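Long-range contacts in sensor protein TorS (Vibrio parahaemolyticus, PDB 3O1I), which probably works as a membrane-bound phosphorelay sensor kinase that phosphorylates histidine using ATP, and is present here as its sensor domain in complex with the periplasmic protein TorT: residues B[96-101]-B[179-184]; B[113-118]-B[217-222]; B[117-122]-B[162-167]. One frame throughout, in Å; residues are numbered along the deposited sequence.

Contact 1 of 3, residues B[96-101]-B[179-184]; sequences EIDTRV and EARTLT
V101 lies with its two methyl groups against the end of helix 142-180, touching its last residue and the first one beyond it. CG2 touches CB of A180 at 4.0 Å, and CG1 sits against CB of R181 at 3.8 Å. The first branch is set by CG1 being roughly anti to the backbone N (chi1 152°), which brings it onto the base of the arginine, whose chain crosses the valine at about a right angle. One turn earlier, I97 points the same way. Its CG2 comes to 3.9 Å from the carbonyl O of R181, an apolar methyl against backbone, and the side chain also touches I235 and Q239 of helix 231-271. The place is recognisable in the helical bundle of the TorS sensor domain: here the long helix 63-138 runs on without a break, whereas helix 142-180 stops. R181 is the first residue to leave helical geometry, and A180 to L183 form a type I beta turn, with L183 N bonded to A180 O. The arginine also carries the polar half of the contact. Its chain is extended from CG to NE and runs out to D98, so that NE donates to OD1 at 2.9 Å in a salt bridge. The bond is far from straight, 140° at the hydrogen, and NE approaches OD1 from above the carboxylate plane. OD1 alone takes the bond, and the carboxylate and guanidinium planes stand 78° apart, not in the side-by-side paired form. Another ion pair lies within helix 63-138: R100 NE reaches E96 OE1 at 2.9 Å, meeting its anti lone pair. Past the turn, T184 OG1 makes a weak hydrogen bond to T184 OG1 of the second subunit.

Contact 2 of 3, residues B[113-118]-B[217-222]; sequences QLTRTQ and KQMSQL
Q218 meets L114 first, where helices 213-227 and 63-138 pack nearly antiparallel in the bundle of the sensor domain, the short axes 155° apart in direction and 11.0 Å at closest approach. CB and OE1 of Q218 both lie against L114 CD2, the OE1 contact being 3.8 Å, with the two side chains at about a right angle. M219 follows and makes contacts with three residues. Its CG rests on L114 CD2 at 3.8 Å, and the bend at chi3 (83°) folds CE round to T115 CG2. The hydroxyl of that threonine bonds to backbone carbonyls of its own helix, including that of E112, and the methyl faces the methionine. M219 SD is approached from the opposite direction by the extended side chain of Q118. L111 on helix 63-138, L166 on helix 142-180 and V207 on helix 186-208 also pack against M219, placing it among several helices. A turn further on, L222 sets CD1 4.2 Å from L114 CD2. The single polar link is weak but straight: Q118 NE2 donates to M219 SD at 3.2 Å.

Contact 3 of 3, residues B[117-122]-B[162-167]; sequences TQVQNT and RLHELH
V119 fills the tight part of this contact, its methyls spread over three residues of the facing helix. CG1 meets H164 at the edge of the imidazole, near its plane, 3.5 Å from CE1. CG2 lies by the backbone of L163, 3.8 Å from its O and 4.1 Å from its CB, and reaches CB of H167 at 4.0 Å. With CG1 anti to the backbone N (chi1 167°), the valine straddles L163 and H164. Beside it L163 CD1 fits between Q118 CB, at 3.8 Å, and T122 OG1. That hydroxyl bonds back to Q118 O, which also takes T122 N from the opposite face of its plane, so the polar groups next to the leucine are satisfied within the helix. The looser side is thinly made: L166 points across but stops short of contact. Q120 packs on K16 of one TorT chain and R162 on Q187 of another. H164 stacks on H164 of the second subunit, so the histidine side of this pair also belongs to the dimer interface. The short segments run nearly antiparallel (161°), as expected for the hairpin of consecutive helices 63-138 and 142-180 in this all-helical sensor domain.

Overall arrangement
All three contacts hang on helix 63-138. Contacts 2 and 3 are neighbours, with centres about 10 Å apart, sharing T117 and Q118, and the two touch directly. There helix 63-138 packs on two adjacent sides, against helix 213-227 and helix 142-180, which also meet each other. Contact 1 lies near the centre of the chain, about 23 Å centre to centre from contact 2 and about 29 Å from contact 3, with no touch to either. Contacts 1 and 3 join the same two helices, near the end of helix 142-180 and well before it. All three reach the second subunit, and contacts 2 and 3 also meet TorT. The kinase catalytic region lies outside this chain.

Contact 1 of 3, residues B[96-101]-B[179-184]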
loop_
_atom_site.group_PDB
_atom_site.type_symbol
_atom_site.label_atom_id
_atom_site.label_comp_id
_atom_site.label_asym_id
_atom_site.label_seq_id
_atom_site.Cartn_x
_atom_site.Cartn_y
_atom_site.Cartn_z
ATOM N N GLU B 96 20.921 -6.702 15.132
ATOM C CA GLU B 96 19.669 -7.001 15.801
ATOM C C GLU B 96 18.507 -6.498 14.930
ATOM O O GLU B 96 17.481 -7.173 14.774
ATOM C CB GLU B 96 19.639 -6.330 17.172
ATOM C CG GLU B 96 18.451 -6.735 18.048
ATOM C CD GLU B 96 18.621 -8.088 18.738
ATOM O OE1 GLU B 96 17.618 -8.615 19.257
ATOM O OE2 GLU B 96 19.746 -8.621 18.782
ATOM N N ILE B 97 18.700 -5.316 14.352
ATOM C CA ILE B 97 17.715 -4.683 13.500
ATOM C C ILE B 97 17.511 -5.489 12.232
ATOM O O ILE B 97 16.377 -5.737 11.828
ATOM C CB ILE B 97 18.152 -3.240 13.145
ATOM C CG1 ILE B 97 18.153 -2.379 14.420
ATOM C CG2 ILE B 97 17.218 -2.638 12.096
ATOM C CD1 ILE B 97 18.827 -0.982 14.282
ATOM N N ASP B 98 18.600 -5.905 11.602
ATOM C CA ASP B 98 18.482 -6.683 10.381
ATOM C C ASP B 98 17.732 -7.984 10.667
ATOM O O ASP B 98 16.909 -8.452 9.863
ATOM C CB ASP B 98 19.861 -7.009 9.802
ATOM C CG ASP B 98 20.483 -5.827 9.065
ATOM O OD1 ASP B 98 19.750 -5.090 8.361
ATOM O OD2 ASP B 98 21.716 -5.637 9.177
ATOM N N THR B 99 18.008 -8.556 11.830
ATOM C CA THR B 99 17.381 -9.808 12.222
ATOM C C THR B 99 15.889 -9.662 12.504
ATOM O O THR B 99 15.049 -10.330 11.904
ATOM C CB THR B 99 18.123 -10.401 13.450
ATOM O OG1 THR B 99 19.341 -10.991 12.995
ATOM C CG2 THR B 99 17.306 -11.474 14.143
ATOM N N ARG B 100 15.574 -8.777 13.432
ATOM C CA ARG B 100 14.204 -8.537 13.813
ATOM C C ARG B 100 13.373 -8.085 12.616
ATOM O O ARG B 100 12.225 -8.503 12.444
ATOM C CB ARG B 100 14.159 -7.488 14.922
ATOM C CG ARG B 100 14.956 -7.855 16.129
ATOM C CD ARG B 100 14.140 -7.593 17.349
ATOM N NE ARG B 100 14.852 -7.857 18.590
ATOM C CZ ARG B 100 14.252 -8.371 19.655
ATOM N NH1 ARG B 100 12.962 -8.659 19.598
ATOM N NH2 ARG B 100 14.918 -8.597 20.769
ATOM N N VAL B 101 13.952 -7.239 11.779
ATOM C CA VAL B 101 13.222 -6.741 10.624
ATOM C C VAL B 101 12.907 -7.819 9.574
ATOM O O VAL B 101 11.868 -7.772 8.919
ATOM C CB VAL B 101 13.994 -5.548 10.003
ATOM C CG1 VAL B 101 13.711 -5.423 8.515
ATOM C CG2 VAL B 101 13.602 -4.273 10.740
ATOM N N GLU B 179 10.470 -0.519 4.882
ATOM C CA GLU B 179 11.191 0.736 5.094
ATOM C C GLU B 179 11.992 0.721 6.407
ATOM O O GLU B 179 13.077 1.308 6.497
ATOM C CB GLU B 179 10.225 1.932 5.118
ATOM C CG GLU B 179 10.947 3.290 5.186
ATOM C CD GLU B 179 10.024 4.473 5.446
ATOM O OE1 GLU B 179 8.796 4.328 5.256
ATOM O OE2 GLU B 179 10.528 5.554 5.830
ATOM N N ALA B 180 11.448 0.049 7.416
ATOM C CA ALA B 180 12.072 -0.026 8.728
ATOM C C ALA B 180 13.587 -0.255 8.728
ATOM O O ALA B 180 14.341 0.568 9.261
ATOM C CB ALA B 180 11.385 -1.103 9.547
ATOM N N ARG B 181 14.027 -1.362 8.126
ATOM C CA ARG B 181 15.441 -1.729 8.086
ATOM C C ARG B 181 16.444 -0.597 8.020
ATOM O O ARG B 181 17.378 -0.551 8.797
ATOM C CB ARG B 181 15.724 -2.673 6.920
ATOM C CG ARG B 181 17.179 -3.120 6.854
ATOM C CD ARG B 181 17.500 -3.799 5.548
ATOM N NE ARG B 181 18.668 -4.661 5.694
ATOM C CZ ARG B 181 18.953 -5.694 4.896
ATOM N NH1 ARG B 181 18.154 -6.002 3.879
ATOM N NH2 ARG B 181 20.024 -6.447 5.131
ATOM N N THR B 182 16.259 0.324 7.096
ATOM C CA THR B 182 17.201 1.422 6.945
ATOM C C THR B 182 16.820 2.775 7.569
ATOM O O THR B 182 17.434 3.797 7.259
ATOM C CB THR B 182 17.517 1.616 5.450
ATOM O OG1 THR B 182 16.310 1.905 4.739
ATOM C CG2 THR B 182 18.114 0.347 4.876
ATOM N N LEU B 183 15.835 2.792 8.462
ATOM C CA LEU B 183 15.431 4.055 9.091
ATOM C C LEU B 183 16.480 4.679 10.008
ATOM O O LEU B 183 16.951 4.054 10.949
ATOM C CB LEU B 183 14.142 3.872 9.880
ATOM C CG LEU B 183 12.904 3.825 9.005
ATOM C CD1 LEU B 183 11.692 3.387 9.808
ATOM C CD2 LEU B 183 12.708 5.183 8.408
ATOM N N THR B 184 16.848 5.916 9.742
ATOM C CA THR B 184 17.843 6.535 10.593
ATOM C C THR B 184 17.417 7.908 11.052
ATOM O O THR B 184 18.111 8.537 11.834
ATOM C CB THR B 184 19.197 6.669 9.875
ATOM O OG1 THR B 184 19.036 7.464 8.689
ATOM C CG2 THR B 184 19.745 5.301 9.521
#

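Contact 2 of 3, residues B[113-118]-B[217-222]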
loop_
_atom_site.group_PDB
_atom_site.type_symbol
_atom_site.label_atom_id
_atom_site.label_comp_id
_atom_site.label_asym_id
_atom_site.label_seq_id
_atom_site.Cartn_x
_atom_site.Cartn_y
_atom_site.Cartn_z
ATOM N N GLN B 113 -0.199 -11.916 1.482
ATOM C CA GLN B 113 -0.604 -12.991 0.573
ATOM C C GLN B 113 -1.890 -13.670 1.064
ATOM O O GLN B 113 -2.766 -14.035 0.267
ATOM C CB GLN B 113 0.530 -14.025 0.461
ATOM C CG GLN B 113 1.801 -13.463 -0.139
ATOM C CD GLN B 113 2.953 -14.435 -0.083
ATOM O OE1 GLN B 113 2.849 -15.474 0.564
ATOM N NE2 GLN B 113 4.072 -14.100 -0.748
ATOM N N LEU B 114 -2.007 -13.834 2.378
ATOM C CA LEU B 114 -3.197 -14.446 2.925
ATOM C C LEU B 114 -4.422 -13.598 2.618
ATOM O O LEU B 114 -5.427 -14.105 2.136
ATOM C CB LEU B 114 -3.072 -14.643 4.436
ATOM C CG LEU B 114 -4.273 -15.393 5.043
ATOM C CD1 LEU B 114 -4.552 -16.652 4.238
ATOM C CD2 LEU B 114 -3.993 -15.758 6.486
ATOM N N THR B 115 -4.355 -12.308 2.895
ATOM C CA THR B 115 -5.507 -11.477 2.619
ATOM C C THR B 115 -5.711 -11.313 1.126
ATOM O O THR B 115 -6.832 -11.074 0.685
ATOM C CB THR B 115 -5.377 -10.097 3.256
ATOM O OG1 THR B 115 -4.193 -9.452 2.773
ATOM C CG2 THR B 115 -5.316 -10.228 4.749
ATOM N N ARG B 116 -4.639 -11.439 0.350
ATOM C CA ARG B 116 -4.750 -11.305 -1.102
ATOM C C ARG B 116 -5.585 -12.470 -1.620
ATOM O O ARG B 116 -6.437 -12.317 -2.502
ATOM C CB ARG B 116 -3.372 -11.345 -1.753
ATOM C CG ARG B 116 -3.402 -10.971 -3.208
ATOM C CD ARG B 116 -2.046 -11.065 -3.857
ATOM N NE ARG B 116 -1.985 -10.184 -5.020
ATOM C CZ ARG B 116 -1.803 -8.865 -4.950
ATOM N NH1 ARG B 116 -1.654 -8.267 -3.774
ATOM N NH2 ARG B 116 -1.779 -8.137 -6.059
ATOM N N THR B 117 -5.315 -13.638 -1.051
ATOM C CA THR B 117 -6.015 -14.863 -1.389
ATOM C C THR B 117 -7.525 -14.718 -1.158
ATOM O O THR B 117 -8.336 -15.092 -2.008
ATOM C CB THR B 117 -5.492 -16.010 -0.532
ATOM O OG1 THR B 117 -4.095 -16.192 -0.784
ATOM C CG2 THR B 117 -6.204 -17.272 -0.864
ATOM N N GLN B 118 -7.904 -14.172 -0.008
ATOM C CA GLN B 118 -9.313 -13.991 0.297
ATOM C C GLN B 118 -9.941 -13.017 -0.696
ATOM O O GLN B 118 -11.138 -13.103 -0.982
ATOM C CB GLN B 118 -9.480 -13.466 1.716
ATOM C CG GLN B 118 -8.965 -14.421 2.772
ATOM C CD GLN B 118 -8.950 -13.812 4.168
ATOM O OE1 GLN B 118 -9.992 -13.493 4.743
ATOM N NE2 GLN B 118 -7.755 -13.644 4.714
ATOM N N LYS B 217 -8.459 -16.811 12.441
ATOM C CA LYS B 217 -7.461 -17.195 13.429
ATOM C C LYS B 217 -6.046 -16.990 12.879
ATOM O O LYS B 217 -5.222 -16.361 13.528
ATOM C CB LYS B 217 -7.661 -18.656 13.861
ATOM C CG LYS B 217 -6.469 -19.269 14.601
ATOM C CD LYS B 217 -6.839 -20.575 15.325
ATOM C CE LYS B 217 -7.786 -20.315 16.507
ATOM N NZ LYS B 217 -8.154 -21.548 17.265
ATOM N N GLN B 218 -5.765 -17.510 11.690
ATOM C CA GLN B 218 -4.439 -17.353 11.097
ATOM C C GLN B 218 -4.023 -15.882 11.044
ATOM O O GLN B 218 -2.911 -15.523 11.434
ATOM C CB GLN B 218 -4.409 -17.915 9.678
ATOM C CG GLN B 218 -4.777 -19.359 9.548
ATOM C CD GLN B 218 -4.882 -19.759 8.105
ATOM O OE1 GLN B 218 -5.602 -19.126 7.330
ATOM N NE2 GLN B 218 -4.165 -20.809 7.723
ATOM N N MET B 219 -4.919 -15.039 10.541
ATOM C CA MET B 219 -4.654 -13.610 10.443
ATOM C C MET B 219 -4.383 -13.055 11.834
ATOM O O MET B 219 -3.430 -12.297 12.040
ATOM C CB MET B 219 -5.842 -12.901 9.799
ATOM C CG MET B 219 -5.758 -12.855 8.271
ATOM S SD MET B 219 -7.231 -12.141 7.495
ATOM C CE MET B 219 -6.886 -10.420 7.641
ATOM N N SER B 220 -5.214 -13.445 12.792
ATOM C CA SER B 220 -5.023 -13.002 14.163
ATOM C C SER B 220 -3.685 -13.473 14.716
ATOM O O SER B 220 -3.036 -12.767 15.470
ATOM C CB SER B 220 -6.132 -13.537 15.060
ATOM O OG SER B 220 -7.157 -12.585 15.195
ATOM N N GLN B 221 -3.274 -14.678 14.349
ATOM C CA GLN B 221 -2.009 -15.206 14.835
ATOM C C GLN B 221 -0.837 -14.408 14.282
ATOM O O GLN B 221 0.131 -14.148 14.992
ATOM C CB GLN B 221 -1.866 -16.676 14.447
ATOM C CG GLN B 221 -1.726 -17.622 15.636
ATOM C CD GLN B 221 -2.480 -18.933 15.421
ATOM O OE1 GLN B 221 -2.373 -19.559 14.358
ATOM N NE2 GLN B 221 -3.246 -19.354 16.429
ATOM N N LEU B 222 -0.929 -14.016 13.015
ATOM C CA LEU B 222 0.136 -13.257 12.395
ATOM C C LEU B 222 0.217 -11.869 13.026
ATOM O O LEU B 222 1.312 -11.374 13.311
ATOM C CB LEU B 222 -0.100 -13.162 10.883
ATOM C CG LEU B 222 -0.042 -14.491 10.109
ATOM C CD1 LEU B 222 -0.848 -14.404 8.831
ATOM C CD2 LEU B 222 1.410 -14.850 9.817
#

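Contact 3 of 3, residues B[117-122]-B[162-167]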
loop_
_atom_site.group_PDB
_atom_site.type_symbol
_atom_site.label_atom_id
_atom_site.label_comp_id
_atom_site.label_asym_id
_atom_site.label_seq_id
_atom_site.Cartn_x
_atom_site.Cartn_y
_atom_site.Cartn_z
ATOM N N THR B 117 -5.315 -13.638 -1.051
ATOM C CA THR B 117 -6.015 -14.863 -1.389
ATOM C C THR B 117 -7.525 -14.718 -1.158
ATOM O O THR B 117 -8.336 -15.092 -2.008
ATOM C CB THR B 117 -5.492 -16.010 -0.532
ATOM O OG1 THR B 117 -4.095 -16.192 -0.784
ATOM C CG2 THR B 117 -6.204 -17.272 -0.864
ATOM N N GLN B 118 -7.904 -14.172 -0.008
ATOM C CA GLN B 118 -9.313 -13.991 0.297
ATOM C C GLN B 118 -9.941 -13.017 -0.696
ATOM O O GLN B 118 -11.138 -13.103 -0.982
ATOM C CB GLN B 118 -9.480 -13.466 1.716
ATOM C CG GLN B 118 -8.965 -14.421 2.772
ATOM C CD GLN B 118 -8.950 -13.812 4.168
ATOM O OE1 GLN B 118 -9.992 -13.493 4.743
ATOM N NE2 GLN B 118 -7.755 -13.644 4.714
ATOM N N VAL B 119 -9.139 -12.088 -1.217
ATOM C CA VAL B 119 -9.648 -11.120 -2.181
ATOM C C VAL B 119 -9.932 -11.827 -3.499
ATOM O O VAL B 119 -10.928 -11.542 -4.187
ATOM C CB VAL B 119 -8.646 -9.968 -2.430
ATOM C CG1 VAL B 119 -9.041 -9.163 -3.663
ATOM C CG2 VAL B 119 -8.637 -9.048 -1.251
ATOM N N GLN B 120 -9.060 -12.762 -3.844
ATOM C CA GLN B 120 -9.233 -13.488 -5.080
ATOM C C GLN B 120 -10.364 -14.509 -4.990
ATOM O O GLN B 120 -11.125 -14.683 -5.956
ATOM C CB GLN B 120 -7.918 -14.148 -5.472
ATOM C CG GLN B 120 -6.972 -13.189 -6.190
ATOM C CD GLN B 120 -5.517 -13.576 -6.029
ATOM O OE1 GLN B 120 -5.127 -14.718 -6.304
ATOM N NE2 GLN B 120 -4.702 -12.626 -5.579
ATOM N N ASN B 121 -10.480 -15.168 -3.834
ATOM C CA ASN B 121 -11.529 -16.155 -3.622
ATOM C C ASN B 121 -12.869 -15.450 -3.750
ATOM O O ASN B 121 -13.626 -15.698 -4.691
ATOM C CB ASN B 121 -11.418 -16.789 -2.230
ATOM C CG ASN B 121 -10.239 -17.738 -2.108
ATOM O OD1 ASN B 121 -9.726 -18.244 -3.112
ATOM N ND2 ASN B 121 -9.809 -17.995 -0.875
ATOM N N THR B 122 -13.153 -14.565 -2.797
ATOM C CA THR B 122 -14.395 -13.806 -2.787
ATOM C C THR B 122 -14.753 -13.372 -4.194
ATOM O O THR B 122 -15.911 -13.387 -4.585
ATOM C CB THR B 122 -14.274 -12.562 -1.913
ATOM O OG1 THR B 122 -14.257 -12.947 -0.533
ATOM C CG2 THR B 122 -15.457 -11.641 -2.152
ATOM N N ARG B 162 -14.957 -4.976 1.631
ATOM C CA ARG B 162 -14.548 -5.314 2.990
ATOM C C ARG B 162 -13.134 -5.875 3.042
ATOM O O ARG B 162 -12.308 -5.444 3.841
ATOM C CB ARG B 162 -15.524 -6.352 3.528
ATOM C CG ARG B 162 -15.431 -6.652 4.981
ATOM C CD ARG B 162 -16.392 -5.802 5.773
ATOM N NE ARG B 162 -16.595 -6.348 7.119
ATOM C CZ ARG B 162 -17.252 -7.476 7.384
ATOM N NH1 ARG B 162 -17.786 -8.196 6.400
ATOM N NH2 ARG B 162 -17.371 -7.883 8.635
ATOM N N LEU B 163 -12.865 -6.853 2.185
ATOM C CA LEU B 163 -11.559 -7.485 2.151
ATOM C C LEU B 163 -10.531 -6.680 1.378
ATOM O O LEU B 163 -9.339 -6.772 1.664
ATOM C CB LEU B 163 -11.666 -8.901 1.576
ATOM C CG LEU B 163 -12.542 -9.841 2.410
ATOM C CD1 LEU B 163 -12.571 -11.215 1.797
ATOM C CD2 LEU B 163 -12.014 -9.914 3.829
ATOM N N HIS B 164 -10.980 -5.901 0.398
ATOM C CA HIS B 164 -10.067 -5.064 -0.367
ATOM C C HIS B 164 -9.319 -4.168 0.616
ATOM O O HIS B 164 -8.106 -4.003 0.534
ATOM C CB HIS B 164 -10.827 -4.186 -1.354
ATOM C CG HIS B 164 -11.068 -4.827 -2.689
ATOM N ND1 HIS B 164 -10.355 -5.921 -3.134
ATOM C CD2 HIS B 164 -11.871 -4.462 -3.719
ATOM C CE1 HIS B 164 -10.703 -6.195 -4.381
ATOM N NE2 HIS B 164 -11.620 -5.324 -4.760
ATOM N N GLU B 165 -10.054 -3.606 1.562
ATOM C CA GLU B 165 -9.469 -2.734 2.564
ATOM C C GLU B 165 -8.515 -3.483 3.486
ATOM O O GLU B 165 -7.435 -2.996 3.825
ATOM C CB GLU B 165 -10.577 -2.069 3.393
ATOM C CG GLU B 165 -11.202 -0.837 2.725
ATOM C CD GLU B 165 -10.168 0.261 2.414
ATOM O OE1 GLU B 165 -9.512 0.764 3.359
ATOM O OE2 GLU B 165 -10.013 0.619 1.222
ATOM N N LEU B 166 -8.930 -4.676 3.890
ATOM C CA LEU B 166 -8.138 -5.501 4.779
ATOM C C LEU B 166 -6.792 -5.740 4.107
ATOM O O LEU B 166 -5.744 -5.653 4.740
ATOM C CB LEU B 166 -8.864 -6.821 5.021
ATOM C CG LEU B 166 -8.395 -7.671 6.200
ATOM C CD1 LEU B 166 -8.609 -6.912 7.497
ATOM C CD2 LEU B 166 -9.171 -8.965 6.210
ATOM N N HIS B 167 -6.844 -6.028 2.810
ATOM C CA HIS B 167 -5.654 -6.270 2.003
ATOM C C HIS B 167 -4.826 -4.996 1.966
ATOM O O HIS B 167 -3.608 -5.027 2.111
ATOM C CB HIS B 167 -6.061 -6.651 0.583
ATOM C CG HIS B 167 -4.903 -6.920 -0.319
ATOM N ND1 HIS B 167 -3.749 -7.534 0.121
ATOM C CD2 HIS B 167 -4.719 -6.673 -1.637
ATOM C CE1 HIS B 167 -2.903 -7.651 -0.887
ATOM N NE2 HIS B 167 -3.466 -7.137 -1.964
#